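Local coordinates for Tol-Pal system protein TolA (Pseudomonas aeruginosa, PDB 1LR0), which is the TolA component of the Tol-Pal system, which probably helps maintain outer membrane integrity and supports outer membrane invagination during cell division, at residues N36-Q41 and A86-V91; E55-M60 and Y109-I114; G64-A69 and G92-M97. All blocks are in the same frame, centred on the assembly; numbering follows the deposited sequence.

Contact 1 of 3, residues N36-Q41 and A86-V91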
loop_
_atom_site.group_PDB
_atom_site.type_symbol
_atom_site.label_atom_id
_atom_site.label_comp_id
_atom_site.label_asym_id
_atom_site.label_seq_id
_atom_site.Cartn_x
_atom_site.Cartn_y
_atom_site.Cartn_z
ATOM N N ASN A 36 5.703 -0.422 6.115
ATOM C CA ASN A 36 6.706 -0.056 7.103
ATOM C C ASN A 36 6.366 1.271 7.786
ATOM O O ASN A 36 6.517 1.423 8.992
ATOM C CB ASN A 36 8.088 -0.000 6.496
ATOM C CG ASN A 36 8.736 -1.466 6.309
ATOM O OD1 ASN A 36 9.778 -1.718 6.850
ATOM N ND2 ASN A 36 8.045 -2.381 5.656
ATOM N N LEU A 37 5.885 2.224 6.996
ATOM C CA LEU A 37 5.602 3.578 7.573
ATOM C C LEU A 37 4.444 3.538 8.543
ATOM O O LEU A 37 4.490 4.151 9.634
ATOM C CB LEU A 37 5.360 4.595 6.449
ATOM C CG LEU A 37 6.571 4.852 5.539
ATOM C CD1 LEU A 37 6.128 5.847 4.388
ATOM C CD2 LEU A 37 7.626 5.432 6.365
ATOM N N VAL A 38 3.414 2.753 8.197
ATOM C CA VAL A 38 2.254 2.543 9.067
ATOM C C VAL A 38 2.707 1.780 10.304
ATOM O O VAL A 38 2.330 2.101 11.392
ATOM C CB VAL A 38 1.156 1.815 8.360
ATOM C CG1 VAL A 38 0.019 1.452 9.282
ATOM C CG2 VAL A 38 0.650 2.597 7.141
ATOM N N SER A 39 3.598 0.835 10.154
ATOM C CA SER A 39 4.041 0.087 11.315
ATOM C C SER A 39 4.748 1.019 12.300
ATOM O O SER A 39 4.620 0.912 13.513
ATOM C CB SER A 39 5.041 -1.017 10.873
ATOM O OG SER A 39 4.414 -2.012 10.059
ATOM N N GLN A 40 5.539 1.939 11.789
ATOM C CA GLN A 40 6.247 2.841 12.649
ATOM C C GLN A 40 5.348 3.740 13.399
ATOM O O GLN A 40 5.611 4.067 14.568
ATOM C CB GLN A 40 7.084 3.774 11.793
ATOM C CG GLN A 40 8.415 3.255 11.485
ATOM C CD GLN A 40 8.979 3.910 10.229
ATOM O OE1 GLN A 40 9.648 3.213 9.475
ATOM N NE2 GLN A 40 8.737 5.229 10.027
ATOM N N GLN A 41 4.258 4.106 12.783
ATOM C CA GLN A 41 3.308 4.893 13.512
ATOM C C GLN A 41 2.342 4.176 14.495
ATOM O O GLN A 41 1.715 4.773 15.382
ATOM C CB GLN A 41 2.386 5.626 12.609
ATOM C CG GLN A 41 3.146 6.642 11.723
ATOM C CD GLN A 41 3.649 7.905 12.532
ATOM O OE1 GLN A 41 3.087 8.264 13.551
ATOM N NE2 GLN A 41 4.674 8.519 12.067
ATOM N N ALA A 86 -5.707 5.003 12.344
ATOM C CA ALA A 86 -4.969 6.138 12.940
ATOM C C ALA A 86 -3.534 6.128 12.527
ATOM O O ALA A 86 -2.913 7.163 12.250
ATOM C CB ALA A 86 -5.113 6.147 14.493
ATOM N N ALA A 87 -2.956 4.929 12.441
ATOM C CA ALA A 87 -1.577 4.806 12.057
ATOM C C ALA A 87 -1.388 5.281 10.603
ATOM O O ALA A 87 -0.383 5.973 10.304
ATOM C CB ALA A 87 -1.011 3.318 12.220
ATOM N N VAL A 88 -2.312 4.909 9.719
ATOM C CA VAL A 88 -2.204 5.350 8.368
ATOM C C VAL A 88 -2.184 6.905 8.347
ATOM O O VAL A 88 -1.400 7.489 7.638
ATOM C CB VAL A 88 -3.341 4.843 7.437
ATOM C CG1 VAL A 88 -3.295 5.483 6.022
ATOM C CG2 VAL A 88 -3.132 3.255 7.272
ATOM N N ARG A 89 -3.236 7.473 8.917
ATOM C CA ARG A 89 -3.346 8.992 8.908
ATOM C C ARG A 89 -2.071 9.646 9.493
ATOM O O ARG A 89 -1.552 10.684 9.020
ATOM C CB ARG A 89 -4.600 9.461 9.617
ATOM C CG ARG A 89 -5.885 8.913 9.148
ATOM C CD ARG A 89 -6.088 9.261 7.719
ATOM N NE ARG A 89 -6.111 10.727 7.512
ATOM C CZ ARG A 89 -7.197 11.472 7.534
ATOM N NH1 ARG A 89 -8.425 10.968 7.695
ATOM N NH2 ARG A 89 -7.023 12.747 7.346
ATOM N N ASN A 90 -1.495 9.048 10.522
ATOM C CA ASN A 90 -0.362 9.573 11.126
ATOM C C ASN A 90 0.908 9.534 10.269
ATOM O O ASN A 90 1.888 10.231 10.559
ATOM C CB ASN A 90 -0.196 8.879 12.451
ATOM C CG ASN A 90 -1.108 9.405 13.507
ATOM O OD1 ASN A 90 -1.498 10.557 13.479
ATOM N ND2 ASN A 90 -1.433 8.554 14.474
ATOM N N VAL A 91 0.932 8.718 9.233
ATOM C CA VAL A 91 2.086 8.690 8.400
ATOM C C VAL A 91 2.184 10.023 7.683
ATOM O O VAL A 91 3.288 10.490 7.426
ATOM C CB VAL A 91 1.957 7.630 7.363
ATOM C CG1 VAL A 91 2.896 7.788 6.274
ATOM C CG2 VAL A 91 2.038 6.213 7.984
HETATM O O HOH W 1 -0.969 5.891 15.366
#
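The side-chain amide of Gln41 carries the backbone carbonyl of Asn90 over one face. Asn90 O sits almost straight above Gln41 CD, at 3.5 Å, and makes no hydrogen bond there. On the same side Gln41 OE1 meets the CB methylene of Asn90. The two side-chain amides are turned 53° against each other and do not bond directly. Asn90 ND2 instead gives its hydrogen bond to a water, 2.8 Å away. That water in turn donates to the backbone carbonyl of Gln41 and so bridges the two segments.

Gln41 reaches this place because its chain bends at chi2 (-73°), which lays the amide against Asn90. Its CB and CG lie against the carbonyl of Ala87.

Beside the amides the contact is apolar. Val38 puts its two methyls on different partners. CG1, anti to the backbone N, touches Ala87 CB at 3.6 Å. CG2 meets Val88 CG2 at 3.8 Å and also Val91 CG2. Val91 CG2 packs on the backbone of Leu37, 3.6 Å from Leu37 O. The small Ala87 faces helix 4-41 where the backbones come close. The axes of the two short helical segments approach to 8.0 Å, with 108° between their N-to-C directions.

This joins the C-terminal end of the long helix 4-41 to helix 78-91 in the periplasmic C-terminal domain of TolA. Phe116 of strand 111-116 touches both Val38 and Val88. No direct hydrogen bond links the segments. The chemistry implies that valine methyls and an alanine hold the buried side, while a water joins Gln41 O and Asn90 ND2 beside it.

Contact 2 of 3, residues E55-M60 and Y109-I114; sequences EVLIEM and YRQRRI
Glu55 lays its chain and carboxylate along the aliphatic stem of Arg113. Glu55 CG is anti to the backbone N (chi1 -166°) and the chain runs on extended, bringing Glu55 OE2 to 3.5 Å from Arg113 CB. The carboxylate and guanidinium planes stand 77° apart, their charged atoms not in contact. Glu55 OE1 bonds to Ser72 OG instead.

Leu57 takes the same first torsion, and its CD1 lies over one face of the Arg113 guanidinium, 3.7 Å from Arg113 NH1. Further along this face of the sheet, Glu59 and Gln111 run side by side.

On the other face Ile58 CD1 packs on Ile114 CG1 at 3.9 Å. At the end of the strand pair, beyond the paired residues, Met60 is a selenomethionine bent at chi3 (-88°). The bend turns its CE to Tyr109, 3.3 Å from Tyr109 O and at the edge of the ring, 4.2 Å from Tyr109 CD2. Tyr109 OH lies over a face of the Arg112 guanidinium. Both groups reach Asp31 of helix 4-41, Tyr109 by a hydrogen bond and Arg112 by a salt bridge.

The backbones form antiparallel strands of the three-stranded sheet of the TolA C-terminal domain, with 54-60 in the middle. Val56 and Ile114 are a hydrogen-bonded pair, as are Ile58 and Arg112. Met60 N adds a bond to Arg110 O, from above the carbonyl plane.

The chemistry implies a two-sided sheet. The face with Val56, Ile58 and Ile114 is largely apolar. Arg112 also points to it, its charge probably balanced by Asp31. The Leu57 and Arg113 face presents polar and charged ends over aliphatic stems.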
loop_
_atom_site.group_PDB
_atom_site.type_symbol
_atom_site.label_atom_id
_atom_site.label_comp_id
_atom_site.label_asym_id
_atom_site.label_seq_id
_atom_site.Cartn_x
_atom_site.Cartn_y
_atom_site.Cartn_z
ATOM N N GLU A 55 -8.368 -4.698 6.412
ATOM C CA GLU A 55 -8.123 -3.995 5.151
ATOM C C GLU A 55 -8.547 -2.519 5.301
ATOM O O GLU A 55 -9.668 -2.207 5.657
ATOM C CB GLU A 55 -8.837 -4.564 3.886
ATOM C CG GLU A 55 -8.308 -4.043 2.560
ATOM C CD GLU A 55 -9.095 -4.778 1.453
ATOM O OE1 GLU A 55 -10.246 -4.896 1.817
ATOM O OE2 GLU A 55 -8.627 -5.227 0.395
ATOM N N VAL A 56 -7.653 -1.637 4.913
ATOM C CA VAL A 56 -7.865 -0.223 4.988
ATOM C C VAL A 56 -7.756 0.400 3.637
ATOM O O VAL A 56 -6.793 0.133 2.933
ATOM C CB VAL A 56 -6.716 0.419 5.882
ATOM C CG1 VAL A 56 -6.826 1.899 5.837
ATOM C CG2 VAL A 56 -6.828 -0.120 7.319
ATOM N N LEU A 57 -8.705 1.270 3.307
ATOM C CA LEU A 57 -8.638 2.075 2.071
ATOM C C LEU A 57 -8.007 3.361 2.414
ATOM O O LEU A 57 -8.443 4.074 3.272
ATOM C CB LEU A 57 -10.063 2.273 1.581
ATOM C CG LEU A 57 -10.104 3.242 0.425
ATOM C CD1 LEU A 57 -9.640 2.567 -0.827
ATOM C CD2 LEU A 57 -11.560 3.704 0.327
ATOM N N ILE A 58 -6.866 3.501 1.778
ATOM C CA ILE A 58 -6.000 4.616 1.835
ATOM C C ILE A 58 -6.209 5.521 0.607
ATOM O O ILE A 58 -6.078 5.072 -0.547
ATOM C CB ILE A 58 -4.593 4.187 1.875
ATOM C CG1 ILE A 58 -4.299 3.145 2.966
ATOM C CG2 ILE A 58 -3.739 5.372 2.126
ATOM C CD1 ILE A 58 -2.831 2.804 3.054
ATOM N N GLU A 59 -6.450 6.790 0.891
ATOM C CA GLU A 59 -6.636 7.835 -0.161
ATOM C C GLU A 59 -5.482 8.817 -0.126
ATOM O O GLU A 59 -5.190 9.361 0.940
ATOM C CB GLU A 59 -7.974 8.584 0.080
ATOM C CG GLU A 59 -9.150 7.640 -0.042
ATOM C CD GLU A 59 -10.528 8.263 0.098
ATOM O OE1 GLU A 59 -10.770 9.427 -0.374
ATOM O OE2 GLU A 59 -11.375 7.541 0.700
HETATM N N MSE A 60 -4.853 9.031 -1.282
HETATM C CA MSE A 60 -3.715 9.891 -1.467
HETATM C C MSE A 60 -3.850 10.864 -2.643
HETATM O O MSE A 60 -4.569 10.607 -3.601
HETATM C CB MSE A 60 -2.412 9.104 -1.675
HETATM C CG MSE A 60 -1.929 8.445 -0.373
HETATM SE SE MSE A 60 -0.316 7.455 -0.582
HETATM C CE MSE A 60 -1.312 5.756 -1.113
ATOM N N TYR A 109 -2.813 4.021 -6.824
ATOM C CA TYR A 109 -2.430 4.568 -5.510
ATOM C C TYR A 109 -3.217 5.702 -5.048
ATOM O O TYR A 109 -3.172 6.043 -3.861
ATOM C CB TYR A 109 -0.955 4.905 -5.412
ATOM C CG TYR A 109 -0.111 3.646 -5.260
ATOM C CD1 TYR A 109 0.433 2.979 -6.373
ATOM C CD2 TYR A 109 0.061 3.053 -4.026
ATOM C CE1 TYR A 109 1.219 1.857 -6.223
ATOM C CE2 TYR A 109 0.804 1.843 -3.895
ATOM C CZ TYR A 109 1.361 1.257 -4.998
ATOM O OH TYR A 109 2.130 0.073 -4.914
ATOM N N ARG A 110 -4.013 6.298 -5.933
ATOM C CA ARG A 110 -4.951 7.275 -5.468
ATOM C C ARG A 110 -5.953 6.750 -4.461
ATOM O O ARG A 110 -6.357 7.457 -3.477
ATOM C CB ARG A 110 -5.656 7.960 -6.670
ATOM C CG ARG A 110 -6.411 9.194 -6.267
ATOM C CD ARG A 110 -7.034 9.973 -7.458
ATOM N NE ARG A 110 -6.068 10.629 -8.356
ATOM C CZ ARG A 110 -5.644 11.924 -8.241
ATOM N NH1 ARG A 110 -6.030 12.686 -7.243
ATOM N NH2 ARG A 110 -4.813 12.447 -9.127
ATOM N N GLN A 111 -6.402 5.515 -4.648
ATOM C CA GLN A 111 -7.245 4.885 -3.677
ATOM C C GLN A 111 -6.622 3.499 -3.639
ATOM O O GLN A 111 -6.500 2.873 -4.676
ATOM C CB GLN A 111 -8.688 4.783 -4.132
ATOM C CG GLN A 111 -9.583 6.009 -3.860
ATOM C CD GLN A 111 -11.048 5.581 -3.740
ATOM O OE1 GLN A 111 -11.798 6.193 -3.020
ATOM N NE2 GLN A 111 -11.430 4.493 -4.429
ATOM N N ARG A 112 -6.091 3.067 -2.511
ATOM C CA ARG A 112 -5.421 1.752 -2.480
ATOM C C ARG A 112 -5.848 0.985 -1.219
ATOM O O ARG A 112 -5.817 1.590 -0.128
ATOM C CB ARG A 112 -3.899 1.811 -2.478
ATOM C CG ARG A 112 -3.272 0.435 -2.937
ATOM C CD ARG A 112 -1.891 0.425 -3.455
ATOM N NE ARG A 112 -1.302 -0.907 -3.660
ATOM C CZ ARG A 112 -1.471 -1.665 -4.735
ATOM N NH1 ARG A 112 -2.173 -1.221 -5.760
ATOM N NH2 ARG A 112 -0.868 -2.853 -4.793
ATOM N N ARG A 113 -6.228 -0.294 -1.328
ATOM C CA ARG A 113 -6.588 -1.074 -0.153
ATOM C C ARG A 113 -5.425 -1.904 0.263
ATOM O O ARG A 113 -4.948 -2.743 -0.529
ATOM C CB ARG A 113 -7.776 -1.974 -0.492
ATOM C CG ARG A 113 -9.067 -1.237 -0.724
ATOM C CD ARG A 113 -10.228 -2.161 -1.230
ATOM N NE ARG A 113 -11.453 -1.399 -1.201
ATOM C CZ ARG A 113 -11.769 -0.410 -2.053
ATOM N NH1 ARG A 113 -10.965 -0.075 -3.063
ATOM N NH2 ARG A 113 -12.920 0.256 -1.920
ATOM N N ILE A 114 -4.985 -1.729 1.501
ATOM C CA ILE A 114 -3.831 -2.508 2.032
ATOM C C ILE A 114 -4.306 -3.298 3.261
ATOM O O ILE A 114 -5.084 -2.807 4.054
ATOM C CB ILE A 114 -2.786 -1.500 2.474
ATOM C CG1 ILE A 114 -2.249 -0.664 1.287
ATOM C CG2 ILE A 114 -1.632 -2.171 3.118
ATOM C CD1 ILE A 114 -1.402 -1.486 0.339
#

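Contact 3 of 3, residues G64-A69 and G92-M97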
loop_
_atom_site.group_PDB
_atom_site.type_symbol
_atom_site.label_atom_id
_atom_site.label_comp_id
_atom_site.label_asym_id
_atom_site.label_seq_id
_atom_site.Cartn_x
_atom_site.Cartn_y
_atom_site.Cartn_z
ATOM N N GLY A 64 1.653 12.589 -2.644
ATOM C CA GLY A 64 1.860 11.622 -1.549
ATOM C C GLY A 64 1.152 11.915 -0.267
ATOM O O GLY A 64 1.177 11.080 0.631
ATOM N N THR A 65 0.475 13.077 -0.173
ATOM C CA THR A 65 -0.302 13.383 0.989
ATOM C C THR A 65 -1.459 12.431 1.137
ATOM O O THR A 65 -2.232 12.208 0.201
ATOM C CB THR A 65 -0.889 14.819 0.896
ATOM O OG1 THR A 65 0.189 15.717 0.685
ATOM C CG2 THR A 65 -1.475 15.218 2.153
ATOM N N ILE A 66 -1.606 11.903 2.337
ATOM C CA ILE A 66 -2.686 11.014 2.642
ATOM C C ILE A 66 -3.896 11.856 3.042
ATOM O O ILE A 66 -3.834 12.605 3.981
ATOM C CB ILE A 66 -2.260 10.081 3.844
ATOM C CG1 ILE A 66 -1.182 9.150 3.391
ATOM C CG2 ILE A 66 -3.433 9.323 4.373
ATOM C CD1 ILE A 66 -0.397 8.381 4.462
ATOM N N THR A 67 -5.030 11.708 2.389
ATOM C CA THR A 67 -6.204 12.480 2.756
ATOM C C THR A 67 -7.284 11.728 3.417
ATOM O O THR A 67 -8.192 12.330 3.909
ATOM C CB THR A 67 -6.816 13.091 1.480
ATOM O OG1 THR A 67 -6.997 12.035 0.497
ATOM C CG2 THR A 67 -5.776 13.978 0.877
ATOM N N ASN A 68 -7.232 10.391 3.470
ATOM C CA ASN A 68 -8.270 9.725 4.194
ATOM C C ASN A 68 -7.803 8.256 4.361
ATOM O O ASN A 68 -6.882 7.825 3.675
ATOM C CB ASN A 68 -9.560 9.805 3.415
ATOM C CG ASN A 68 -10.750 9.514 4.240
ATOM O OD1 ASN A 68 -10.674 9.340 5.438
ATOM N ND2 ASN A 68 -11.879 9.460 3.593
ATOM N N ALA A 69 -8.396 7.587 5.323
ATOM C CA ALA A 69 -8.171 6.154 5.566
ATOM C C ALA A 69 -9.426 5.680 6.248
ATOM O O ALA A 69 -10.014 6.389 7.126
ATOM C CB ALA A 69 -6.992 5.987 6.433
ATOM N N GLY A 92 1.023 10.608 7.375
ATOM C CA GLY A 92 0.956 11.989 6.873
ATOM C C GLY A 92 1.094 12.118 5.357
ATOM O O GLY A 92 0.205 12.510 4.645
ATOM N N ARG A 93 2.235 11.645 4.896
ATOM C CA ARG A 93 2.656 11.703 3.485
ATOM C C ARG A 93 3.656 10.662 3.048
ATOM O O ARG A 93 4.570 10.352 3.768
ATOM C CB ARG A 93 3.237 13.085 3.141
ATOM C CG ARG A 93 4.374 13.593 4.038
ATOM C CD ARG A 93 4.789 15.056 3.785
ATOM N NE ARG A 93 5.239 15.330 2.459
ATOM C CZ ARG A 93 6.502 15.322 2.102
ATOM N NH1 ARG A 93 7.421 15.027 2.970
ATOM N NH2 ARG A 93 6.855 15.657 0.888
ATOM N N ILE A 94 3.559 10.291 1.800
ATOM C CA ILE A 94 4.455 9.350 1.184
ATOM C C ILE A 94 4.930 9.957 -0.130
ATOM O O ILE A 94 4.391 9.510 -1.169
ATOM C CB ILE A 94 3.726 7.963 0.988
ATOM C CG1 ILE A 94 3.157 7.533 2.347
ATOM C CG2 ILE A 94 4.746 6.990 0.567
ATOM C CD1 ILE A 94 2.488 6.169 2.350
ATOM N N PRO A 95 5.847 10.957 -0.091
ATOM C CA PRO A 95 6.305 11.686 -1.319
ATOM C C PRO A 95 6.969 10.753 -2.363
ATOM O O PRO A 95 7.156 11.033 -3.555
ATOM C CB PRO A 95 7.269 12.727 -0.754
ATOM C CG PRO A 95 7.582 12.243 0.674
ATOM C CD PRO A 95 6.382 11.521 1.160
ATOM N N GLU A 96 7.353 9.576 -1.869
ATOM C CA GLU A 96 7.825 8.497 -2.719
ATOM C C GLU A 96 6.827 8.236 -3.804
ATOM O O GLU A 96 7.208 7.835 -4.934
ATOM C CB GLU A 96 8.168 7.197 -1.920
ATOM C CG GLU A 96 9.328 7.356 -0.945
ATOM C CD GLU A 96 8.993 7.985 0.437
ATOM O OE1 GLU A 96 7.870 8.496 0.645
ATOM O OE2 GLU A 96 9.873 7.940 1.318
HETATM N N MSE A 97 5.540 8.542 -3.602
HETATM C CA MSE A 97 4.641 8.286 -4.647
HETATM C C MSE A 97 4.930 9.140 -5.846
HETATM O O MSE A 97 4.464 8.830 -6.923
HETATM C CB MSE A 97 3.235 8.548 -4.246
HETATM C CG MSE A 97 2.780 7.711 -3.126
HETATM SE SE MSE A 97 2.409 5.842 -3.863
HETATM C CE MSE A 97 2.758 4.821 -2.095
HETATM O O HOH W 2 -1.898 13.951 5.428
#
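Thr65 and Arg93 form a single beta bridge, flanked by hydrogen bonds from Ile94 N to Gly64 O (2.8 Å) and from Ile66 N to Gly92 O (3.0 Å). The bridge ties the residue just before edge strand 66-73 to the loop between helices 78-91 and 102-108. Just beyond it the strand carries a classic beta bulge, in which Thr67 and Asn68 both face Glu59 of strand 54-60.

Ile94 N comes to Gly64 O from above the carbonyl plane. Ile66 N gives a nearly straight bond, with 173° at the hydrogen. Gly64 has positive phi and packs closely: Gly64 CA lies 3.3 Å from Ile94 O. Gly92 also has positive phi, and there the chain leaves the helical path of 78-91.

Ile66 carries most of the side-chain contact. Its CG1 is anti to the carbonyl carbon (chi1 -68°), and the chain then runs along the backbone of Gly92. Ile66 CB is 3.6 Å from Gly92 O. The tip, CD1, reaches Ile94 CD1 at 4.2 Å. Ile94 in turn packs on Leu33 and Ile34 of helix 4-41, and Ile66 on Met60 of the central strand.

Arg93 CB lies near Gly64 O, at 3.8 Å, but its chain bends at chi3 and leads away. One face of its guanidinium rests on Pro95 CG. Thr65 turns away from the loop and bonds through OG1 to Asp63.

Gly92 O has a second partner. A water donates to it at 2.7 Å and to Ile66 O at 2.8 Å, so it spans the carbonyls of both segments.

From the N terminus, the long helix supplies 36-41, and the chain then runs through 55-60 and 64-69 before 86-91 closes the loop of contact 1. The next residues, 92-97, close contact 3. Last, 109-114 closes contact 2. Contact 3 is therefore nested inside contact 2, and contact 1 crosses both. Contacts 2 and 3 share the sheet, where Thr67 N and Glu59 O lie 2.8 Å apart, a probable hydrogen bond. Val88 of contact 1 packs through its CG1 on Ile58 CG2 of contact 2. Together the three tie the end of helix 4-41, helix 78-91 and the loop after it to the antiparallel sheet.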